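Local coordinates for taurocyamine kinase (Schistosoma mansoni, PDB 4WOE), which catalyses the reversible, magnesium-dependent transfer of phosphate between ATP and taurocyamine, storing high-energy phosphate as N-phosphotaurocyamine, at residues Leu60-Cys65 with Phe267-Leu272; Asn214-Ile219 with Ile228-Gly233; Cys424-Glu429 with Ile628-Ser633. The protein carries 4 engineered substitutions. All coordinates share one frame; numbering follows the deposited sequence.

Contact 1: residues Leu60-Cys65 with Phe267-Leu272. With 3S5 (Taurocyamine), chain E; NO3 (nitrate ion), chain I.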
loop_
_atom_site.group_PDB
_atom_site.type_symbol
_atom_site.label_atom_id
_atom_site.label_comp_id
_atom_site.label_asym_id
_atom_site.label_seq_id
_atom_site.Cartn_x
_atom_site.Cartn_y
_atom_site.Cartn_z
ATOM N N LEU A 60 -12.838 11.715 -5.141
ATOM C CA LEU A 60 -12.968 10.464 -5.889
ATOM C C LEU A 60 -14.360 10.294 -6.488
ATOM O O LEU A 60 -14.529 9.698 -7.569
ATOM C CB LEU A 60 -12.647 9.260 -4.992
ATOM C CG LEU A 60 -12.639 7.872 -5.650
ATOM C CD1 LEU A 60 -11.525 7.745 -6.663
ATOM C CD2 LEU A 60 -12.500 6.780 -4.616
ATOM N N LEU A 61 -15.355 10.814 -5.779
ATOM C CA LEU A 61 -16.760 10.590 -6.128
ATOM C C LEU A 61 -17.510 11.870 -6.506
ATOM O O LEU A 61 -17.071 12.973 -6.163
ATOM C CB LEU A 61 -17.476 9.908 -4.953
ATOM C CG LEU A 61 -16.859 8.558 -4.588
ATOM C CD1 LEU A 61 -17.381 8.048 -3.257
ATOM C CD2 LEU A 61 -17.137 7.553 -5.693
ATOM N N PRO A 62 -18.652 11.717 -7.205
ATOM C CA PRO A 62 -19.611 12.810 -7.385
ATOM C C PRO A 62 -20.455 12.983 -6.147
ATOM O O PRO A 62 -20.285 12.234 -5.179
ATOM C CB PRO A 62 -20.486 12.318 -8.527
ATOM C CG PRO A 62 -20.538 10.820 -8.269
ATOM C CD PRO A 62 -19.125 10.485 -7.871
ATOM N N ARG A 63 -21.378 13.940 -6.191
ATOM C CA ARG A 63 -22.437 14.000 -5.209
ATOM C C ARG A 63 -23.790 13.868 -5.928
ATOM O O ARG A 63 -23.845 13.517 -7.109
ATOM C CB ARG A 63 -22.335 15.293 -4.392
ATOM C CG ARG A 63 -20.989 15.441 -3.632
ATOM C CD ARG A 63 -20.768 14.274 -2.658
ATOM N NE ARG A 63 -19.610 14.459 -1.780
ATOM C CZ ARG A 63 -18.390 13.978 -2.013
ATOM N NH1 ARG A 63 -18.151 13.284 -3.112
ATOM N NH2 ARG A 63 -17.405 14.186 -1.146
ATOM N N SER A 64 -24.882 14.124 -5.219
ATOM C CA SER A 64 -26.189 13.975 -5.826
ATOM C C SER A 64 -26.991 15.263 -5.675
ATOM O O SER A 64 -27.042 15.846 -4.586
ATOM C CB SER A 64 -26.935 12.789 -5.204
ATOM O OG SER A 64 -26.745 12.735 -3.807
ATOM N N CYS A 65 -27.623 15.705 -6.757
ATOM C CA CYS A 65 -28.405 16.946 -6.696
ATOM C C CYS A 65 -29.590 16.797 -5.751
ATOM O O CYS A 65 -30.033 17.771 -5.133
ATOM C CB CYS A 65 -28.882 17.362 -8.087
ATOM S SG CYS A 65 -29.812 16.094 -8.974
ATOM N N PHE A 267 -26.220 11.637 0.471
ATOM C CA PHE A 267 -25.682 12.668 -0.407
ATOM C C PHE A 267 -24.466 12.175 -1.188
ATOM O O PHE A 267 -24.367 12.363 -2.405
ATOM C CB PHE A 267 -25.326 13.899 0.426
ATOM C CG PHE A 267 -24.789 15.059 -0.371
ATOM C CD1 PHE A 267 -25.562 15.670 -1.352
ATOM C CD2 PHE A 267 -23.530 15.575 -0.092
ATOM C CE1 PHE A 267 -25.077 16.754 -2.059
ATOM C CE2 PHE A 267 -23.039 16.656 -0.784
ATOM C CZ PHE A 267 -23.812 17.253 -1.773
ATOM N N CYS A 268 -23.537 11.544 -0.486
ATOM C CA CYS A 268 -22.371 11.001 -1.145
ATOM C C CYS A 268 -22.565 9.503 -1.331
ATOM O O CYS A 268 -22.980 8.797 -0.408
ATOM C CB CYS A 268 -21.101 11.309 -0.346
ATOM S SG CYS A 268 -19.578 10.725 -1.153
ATOM N N PRO A 269 -22.294 9.009 -2.545
ATOM C CA PRO A 269 -22.439 7.583 -2.862
ATOM C C PRO A 269 -21.621 6.697 -1.931
ATOM O O PRO A 269 -21.895 5.504 -1.823
ATOM C CB PRO A 269 -21.917 7.490 -4.302
ATOM C CG PRO A 269 -22.166 8.841 -4.868
ATOM C CD PRO A 269 -21.988 9.816 -3.740
ATOM N N SER A 270 -20.627 7.275 -1.265
ATOM C CA SER A 270 -19.759 6.482 -0.396
ATOM C C SER A 270 -20.523 5.942 0.803
ATOM O O SER A 270 -20.140 4.910 1.346
ATOM C CB SER A 270 -18.555 7.297 0.087
ATOM O OG SER A 270 -18.983 8.388 0.874
ATOM N N ASN A 271 -21.602 6.630 1.189
ATOM C CA ASN A 271 -22.362 6.286 2.390
ATOM C C ASN A 271 -23.700 5.550 2.161
ATOM O O ASN A 271 -24.547 5.530 3.051
ATOM C CB ASN A 271 -22.652 7.559 3.208
ATOM C CG ASN A 271 -21.410 8.136 3.885
ATOM O OD1 ASN A 271 -20.669 7.432 4.574
ATOM N ND2 ASN A 271 -21.194 9.433 3.701
ATOM N N LEU A 272 -23.914 4.969 0.988
ATOM C CA LEU A 272 -25.164 4.244 0.740
ATOM C C LEU A 272 -25.247 2.922 1.531
ATOM O O LEU A 272 -24.222 2.399 1.990
ATOM C CB LEU A 272 -25.310 3.964 -0.755
ATOM C CG LEU A 272 -25.460 5.195 -1.644
ATOM C CD1 LEU A 272 -25.284 4.857 -3.146
ATOM C CD2 LEU A 272 -26.833 5.826 -1.365
HETATM N N01 3S5 E . -18.302 11.100 2.268
HETATM C C02 3S5 E . -17.239 11.563 1.666
HETATM N N03 3S5 E . -17.038 12.849 1.613
HETATM N N04 3S5 E . -16.338 10.706 1.096
HETATM C C05 3S5 E . -15.182 11.264 0.445
HETATM C C06 3S5 E . -15.303 11.057 -1.064
HETATM S S07 3S5 E . -14.406 12.265 -1.973
HETATM O O08 3S5 E . -14.468 13.619 -1.290
HETATM O O09 3S5 E . -12.949 11.853 -2.178
HETATM O O10 3S5 E . -15.070 12.328 -3.325
HETATM N N NO3 I . -17.385 10.937 5.330
HETATM O O1 NO3 I . -18.431 10.416 4.816
HETATM O O2 NO3 I . -16.420 10.191 5.690
HETATM O O3 NO3 I . -17.301 12.199 5.489
#

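Contact 2: residues Asn214-Ile219 with Ile228-Gly233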
loop_
_atom_site.group_PDB
_atom_site.type_symbol
_atom_site.label_atom_id
_atom_site.label_comp_id
_atom_site.label_asym_id
_atom_site.label_seq_id
_atom_site.Cartn_x
_atom_site.Cartn_y
_atom_site.Cartn_z
ATOM N N ASN A 214 -23.569 12.469 24.884
ATOM C CA ASN A 214 -23.019 11.267 24.246
ATOM C C ASN A 214 -23.890 10.818 23.063
ATOM O O ASN A 214 -23.814 9.670 22.609
ATOM C CB ASN A 214 -22.870 10.132 25.268
ATOM C CG ASN A 214 -24.195 9.724 25.890
ATOM O OD1 ASN A 214 -25.262 10.120 25.413
ATOM N ND2 ASN A 214 -24.139 8.906 26.953
ATOM N N PHE A 215 -24.738 11.738 22.606
ATOM C CA PHE A 215 -25.632 11.533 21.463
ATOM C C PHE A 215 -25.851 12.877 20.829
ATOM O O PHE A 215 -26.207 13.831 21.519
ATOM C CB PHE A 215 -26.987 10.938 21.866
ATOM C CG PHE A 215 -28.020 10.952 20.751
ATOM C CD1 PHE A 215 -28.092 9.901 19.835
ATOM C CD2 PHE A 215 -28.926 12.001 20.629
ATOM C CE1 PHE A 215 -29.033 9.903 18.813
ATOM C CE2 PHE A 215 -29.881 12.013 19.606
ATOM C CZ PHE A 215 -29.937 10.956 18.696
ATOM N N LEU A 216 -25.662 12.963 19.521
ATOM C CA LEU A 216 -25.847 14.247 18.881
ATOM C C LEU A 216 -26.249 14.127 17.415
ATOM O O LEU A 216 -25.989 13.115 16.764
ATOM C CB LEU A 216 -24.573 15.087 19.046
ATOM C CG LEU A 216 -23.277 14.536 18.490
ATOM C CD1 LEU A 216 -22.904 15.360 17.298
ATOM C CD2 LEU A 216 -22.163 14.563 19.534
ATOM N N VAL A 217 -26.907 15.165 16.911
ATOM C CA VAL A 217 -27.423 15.154 15.556
ATOM C C VAL A 217 -27.003 16.391 14.791
ATOM O O VAL A 217 -27.206 17.507 15.262
ATOM C CB VAL A 217 -28.953 15.081 15.528
ATOM C CG1 VAL A 217 -29.429 15.015 14.079
ATOM C CG2 VAL A 217 -29.455 13.873 16.327
ATOM N N TRP A 218 -26.412 16.194 13.616
ATOM C CA TRP A 218 -26.133 17.302 12.711
ATOM C C TRP A 218 -27.256 17.413 11.683
ATOM O O TRP A 218 -27.585 16.436 11.000
ATOM C CB TRP A 218 -24.803 17.115 11.983
ATOM C CG TRP A 218 -23.594 16.937 12.848
ATOM C CD1 TRP A 218 -23.492 17.170 14.194
ATOM C CD2 TRP A 218 -22.307 16.469 12.422
ATOM N NE1 TRP A 218 -22.218 16.881 14.622
ATOM C CE2 TRP A 218 -21.472 16.449 13.555
ATOM C CE3 TRP A 218 -21.780 16.068 11.187
ATOM C CZ2 TRP A 218 -20.139 16.040 13.493
ATOM C CZ3 TRP A 218 -20.453 15.668 11.126
ATOM C CH2 TRP A 218 -19.648 15.659 12.269
ATOM N N ILE A 219 -27.821 18.608 11.558
ATOM C CA ILE A 219 -28.899 18.857 10.618
ATOM C C ILE A 219 -28.401 19.624 9.399
ATOM O O ILE A 219 -27.825 20.720 9.541
ATOM C CB ILE A 219 -30.047 19.656 11.276
ATOM C CG1 ILE A 219 -30.549 18.930 12.530
ATOM C CG2 ILE A 219 -31.165 19.912 10.267
ATOM C CD1 ILE A 219 -31.795 19.528 13.133
ATOM N N ILE A 228 -25.143 10.721 15.614
ATOM C CA ILE A 228 -23.869 10.316 16.215
ATOM C C ILE A 228 -23.976 9.893 17.689
ATOM O O ILE A 228 -24.547 10.609 18.517
ATOM C CB ILE A 228 -22.840 11.462 16.101
ATOM C CG1 ILE A 228 -22.610 11.821 14.625
ATOM C CG2 ILE A 228 -21.527 11.092 16.790
ATOM C CD1 ILE A 228 -22.293 13.276 14.405
ATOM N N SER A 229 -23.442 8.713 17.996
ATOM C CA SER A 229 -23.307 8.229 19.374
ATOM C C SER A 229 -21.828 8.110 19.718
ATOM O O SER A 229 -21.087 7.479 18.964
ATOM C CB SER A 229 -24.001 6.868 19.540
ATOM O OG SER A 229 -23.975 6.415 20.882
ATOM N N MET A 230 -21.385 8.703 20.829
ATOM C CA MET A 230 -19.971 8.609 21.194
ATOM C C MET A 230 -19.681 8.842 22.668
ATOM O O MET A 230 -20.383 9.597 23.330
ATOM C CB MET A 230 -19.128 9.593 20.373
ATOM C CG MET A 230 -19.506 11.054 20.555
ATOM S SD MET A 230 -18.660 12.153 19.380
ATOM C CE MET A 230 -16.955 11.673 19.670
ATOM N N GLN A 231 -18.627 8.188 23.162
ATOM C CA GLN A 231 -18.152 8.383 24.528
ATOM C C GLN A 231 -16.662 8.030 24.642
ATOM O O GLN A 231 -16.081 7.415 23.743
ATOM C CB GLN A 231 -18.977 7.546 25.527
ATOM C CG GLN A 231 -18.900 6.023 25.307
ATOM C CD GLN A 231 -20.055 5.267 25.952
ATOM O OE1 GLN A 231 -21.208 5.662 25.822
ATOM N NE2 GLN A 231 -19.748 4.168 26.643
ATOM N N LYS A 232 -16.058 8.449 25.749
ATOM C CA LYS A 232 -14.707 8.058 26.119
ATOM C C LYS A 232 -14.592 6.548 26.328
ATOM O O LYS A 232 -15.544 5.889 26.765
ATOM C CB LYS A 232 -14.278 8.783 27.394
ATOM C CG LYS A 232 -14.255 10.302 27.269
ATOM C CD LYS A 232 -13.129 10.761 26.386
ATOM C CE LYS A 232 -12.912 12.269 26.501
ATOM N NZ LYS A 232 -11.788 12.734 25.626
ATOM N N GLY A 233 -13.421 6.002 26.015
ATOM C CA GLY A 233 -13.185 4.586 26.214
ATOM C C GLY A 233 -13.628 3.731 25.045
ATOM O O GLY A 233 -13.863 4.230 23.934
#

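Contact 3: residues Cys424-Glu429 with Ile628-Ser633. With 3S5 (Taurocyamine), chain F.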
loop_
_atom_site.group_PDB
_atom_site.type_symbol
_atom_site.label_atom_id
_atom_site.label_comp_id
_atom_site.label_asym_id
_atom_site.label_seq_id
_atom_site.Cartn_x
_atom_site.Cartn_y
_atom_site.Cartn_z
ATOM N N CYS A 424 12.380 -16.721 -1.075
ATOM C CA CYS A 424 13.549 -16.515 -0.213
ATOM C C CYS A 424 13.279 -15.439 0.842
ATOM O O CYS A 424 12.490 -14.522 0.625
ATOM C CB CYS A 424 14.789 -16.125 -1.040
ATOM S SG CYS A 424 15.705 -17.476 -1.878
ATOM N N PRO A 425 13.948 -15.544 1.992
ATOM C CA PRO A 425 13.896 -14.502 3.029
ATOM C C PRO A 425 14.728 -13.255 2.679
ATOM O O PRO A 425 15.442 -13.239 1.662
ATOM C CB PRO A 425 14.482 -15.213 4.252
ATOM C CG PRO A 425 15.452 -16.200 3.662
ATOM C CD PRO A 425 14.782 -16.692 2.396
ATOM N N ARG A 426 14.638 -12.226 3.518
ATOM C CA ARG A 426 15.498 -11.048 3.402
ATOM C C ARG A 426 16.093 -10.685 4.766
ATOM O O ARG A 426 15.375 -10.217 5.666
ATOM C CB ARG A 426 14.726 -9.853 2.834
ATOM C CG ARG A 426 14.071 -10.110 1.495
ATOM C CD ARG A 426 15.088 -10.143 0.363
ATOM N NE ARG A 426 14.394 -10.061 -0.915
ATOM C CZ ARG A 426 13.802 -11.092 -1.513
ATOM N NH1 ARG A 426 13.851 -12.310 -0.968
ATOM N NH2 ARG A 426 13.173 -10.906 -2.667
ATOM N N THR A 427 17.397 -10.871 4.915
ATOM C CA THR A 427 18.023 -10.742 6.233
ATOM C C THR A 427 18.174 -9.279 6.660
ATOM O O THR A 427 18.041 -8.382 5.835
ATOM C CB THR A 427 19.402 -11.416 6.263
ATOM O OG1 THR A 427 20.266 -10.761 5.339
ATOM C CG2 THR A 427 19.296 -12.898 5.876
ATOM N N GLY A 428 18.437 -9.048 7.951
ATOM C CA GLY A 428 18.565 -7.698 8.472
ATOM C C GLY A 428 19.988 -7.154 8.620
ATOM O O GLY A 428 20.201 -5.923 8.630
ATOM N N GLU A 429 20.959 -8.062 8.754
ATOM C CA GLU A 429 22.366 -7.682 8.818
ATOM C C GLU A 429 23.269 -8.907 8.615
ATOM O O GLU A 429 22.806 -10.052 8.655
ATOM C CB GLU A 429 22.700 -6.972 10.146
ATOM C CG GLU A 429 22.849 -7.856 11.378
ATOM C CD GLU A 429 23.434 -7.078 12.555
ATOM O OE1 GLU A 429 24.436 -6.361 12.342
ATOM O OE2 GLU A 429 22.894 -7.170 13.689
ATOM N N ILE A 628 28.579 -11.104 1.453
ATOM C CA ILE A 628 27.305 -11.240 2.134
ATOM C C ILE A 628 26.296 -10.187 1.672
ATOM O O ILE A 628 26.633 -9.014 1.505
ATOM C CB ILE A 628 27.488 -11.134 3.638
ATOM C CG1 ILE A 628 28.546 -12.146 4.094
ATOM C CG2 ILE A 628 26.145 -11.328 4.362
ATOM C CD1 ILE A 628 29.108 -11.816 5.459
ATOM N N THR A 629 25.057 -10.631 1.472
ATOM C CA THR A 629 23.997 -9.791 0.957
ATOM C C THR A 629 22.689 -9.972 1.750
ATOM O O THR A 629 22.579 -10.846 2.616
ATOM C CB THR A 629 23.749 -10.110 -0.509
ATOM O OG1 THR A 629 23.532 -11.518 -0.621
ATOM C CG2 THR A 629 24.979 -9.724 -1.348
ATOM N N CYS A 630 21.704 -9.145 1.426
ATOM C CA CYS A 630 20.391 -9.184 2.064
ATOM C C CYS A 630 19.725 -10.557 1.928
ATOM O O CYS A 630 19.417 -11.220 2.932
ATOM C CB CYS A 630 19.489 -8.103 1.466
ATOM S SG CYS A 630 17.851 -8.058 2.215
ATOM N N CYS A 631 19.502 -10.956 0.679
ATOM C CA CYS A 631 18.939 -12.254 0.342
ATOM C C CYS A 631 20.043 -13.313 0.220
ATOM O O CYS A 631 21.085 -13.048 -0.388
ATOM C CB CYS A 631 18.159 -12.159 -0.970
ATOM S SG CYS A 631 17.333 -13.686 -1.474
ATOM N N PRO A 632 19.822 -14.513 0.795
ATOM C CA PRO A 632 20.785 -15.624 0.672
ATOM C C PRO A 632 21.047 -16.054 -0.796
ATOM O O PRO A 632 22.122 -16.594 -1.091
ATOM C CB PRO A 632 20.113 -16.765 1.461
ATOM C CG PRO A 632 18.640 -16.407 1.487
ATOM C CD PRO A 632 18.621 -14.902 1.557
ATOM N N SER A 633 20.087 -15.823 -1.692
ATOM C CA SER A 633 20.288 -16.110 -3.124
ATOM C C SER A 633 21.432 -15.311 -3.786
ATOM O O SER A 633 21.918 -15.697 -4.848
ATOM C CB SER A 633 19.000 -15.839 -3.907
ATOM O OG SER A 633 18.897 -14.463 -4.238
HETATM N N01 3S5 F . 16.502 -11.259 -3.650
HETATM C C02 3S5 F . 15.626 -11.047 -4.579
HETATM N N03 3S5 F . 15.497 -9.851 -5.088
HETATM N N04 3S5 F . 14.835 -12.068 -5.034
HETATM C C05 3S5 F . 14.894 -13.429 -4.542
HETATM C C06 3S5 F . 13.699 -14.228 -5.109
HETATM S S07 3S5 F . 12.195 -13.905 -4.235
HETATM O O08 3S5 F . 12.463 -14.067 -2.748
HETATM O O09 3S5 F . 11.722 -12.489 -4.484
HETATM O O10 3S5 F . 11.091 -14.850 -4.660
#

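Contact 1: residues Leu60-Cys65 with Phe267-Leu272
Arg63 lies across Phe267 at about a right angle: its CB sits over one face of the ring, 4.0 Å from the centroid, a CH-pi contact off the ring centre. The chain then bends at chi2 (-59°) and carries the guanidinium beyond the ring, with Phe267 CE2 at the guanidinium's own edge, the two planes 84° apart. One guanidinium face is taken by the sulfur of Cys268, with SG 3.5 Å from Arg63 NH1. The rim of the group does the polar work. NH1 reaches back to the carbonyl of its own neighbour Pro62, approaching from above the carbonyl plane, and forward to sulfonate oxygen O10 of taurocyamine; Arg63 NH2 holds taurocyamine O08 at 3.0 Å. These bonds should fix the rotation of the guanidinium. Leu61 N adds a bond to O10 and Leu60 N one to O09, with a weak second one to O10. Farther along, Ser64 OG donates to Phe267 O (2.8 Å). Leu61 CD1 rests on Ser270 CB at 3.6 Å, while Ser270 OG accepts from taurocyamine N01 at 3.1 Å. This is the guanidino-substrate site of a phosphagen kinase, where an N-terminal-domain loop, probably the family's guanidino-specificity loop, holds the sulfonate and meets the loop with the predicted active-site Cys268.

Contact 2: residues Asn214-Ile219 with Ile228-Gly233
Ile228 turns its CG1 branch anti to the carbonyl carbon (chi1 -60°), and Trp218 does the same with its indole (chi1 -57°), which brings methyl and ring together on one face of the sheet. The CD1 methyl of Ile228 stands over the five-membered ring, 3.6 Å from its centroid and 21° off the normal, a CH-pi contact whose nearest ring atom is Trp218 CE2. Leu216 shares this face: Leu216 CD1 touches Ile228 CD1 at 3.6 Å, and Leu216 CD2 lies 4.3 Å from Met230 SD. Beneath them the backbones pair antiparallel. Leu216 and Ile228 form a hydrogen-bonded pair, Leu216 N to Ile228 O and Ile228 N to Leu216 O both 2.8 Å; Phe215 and Ser229 are the adjoining non-hydrogen-bonded pair, and Met230 N adds a bond of 3.2 Å to Asn214 O. ADP touches Trp218 and Met230, so this face helps line the nucleotide pocket. The indole NE1 is hydrogen-bonded to Phe183 O. On the other face, Phe215 and Ser229 pack on helix 236-250, Ser229 OG hydrogen-bonding to Val239 O. The hairpin sits in mid-sheet, with strand 206-210 beside 215-219 and strand 117-126 beside 225-232.

Contact 3: residues Cys424-Glu429 with Ile628-Ser633
Two loop backbones run close together, Arg426 CA 4.8 Å from Cys631 CA, and Cys630 O accepts from both Thr427 N (2.9 Å) and Thr427 OG1. This is the substrate site of the second phosphagen kinase unit, where a loop of its N-terminal domain meets the loop bearing Cys631, the predicted active-site residue. The two donors reach the carbonyl differently: Thr427 OG1 lies in the carbonyl plane on a lone pair, 2.6 Å from Cys630 O, whereas the amide comes from above the plane. A chi1 of 63° sets OG1 between the backbone N and the carbonyl carbon of Thr427, within range of that oxygen. Next door, Pro425 and Pro632 meet obliquely through their CG atoms, 3.9 Å apart, with Leu443 of helix 437-448 touching both rings. Cys630 SG packs on Arg426 CB. The Arg426 guanidinium presents one face to the guanidino end of taurocyamine and its rim to the sulfonate, NH1 to O08 and Arg426 NH2 to taurocyamine O09 (2.8 Å); Cys424 N also holds O08, while Glu585 and Glu674, elsewhere in the chain, also hydrogen-bond the ligand. Cys631 SG, packed against Cys424 CB at 3.6 Å, accepts a hydrogen bond from taurocyamine N01 at 3.4 Å.

Contacts 1 and 3 are equivalent joints, one in each kinase repeat: a loop of the N-terminal domain meets the loop carrying the predicted active-site cysteine, with taurocyamine bound at both. They differ in detail, taurocyamine N01 donating to Ser270 OG in one and to Cys631 SG in the other. They lie on opposite sides of the chain's centre, their own centres about 48 Å apart. Contact 2 belongs to the first repeat, within the stretch of chain between the two halves of contact 1. Its centre is about 23 Å from that of contact 1, nearest atoms about 10 Å apart, and the ADP of this repeat is near both: about 3 Å from the Met230 side chain and about 8 Å from that of Ser270.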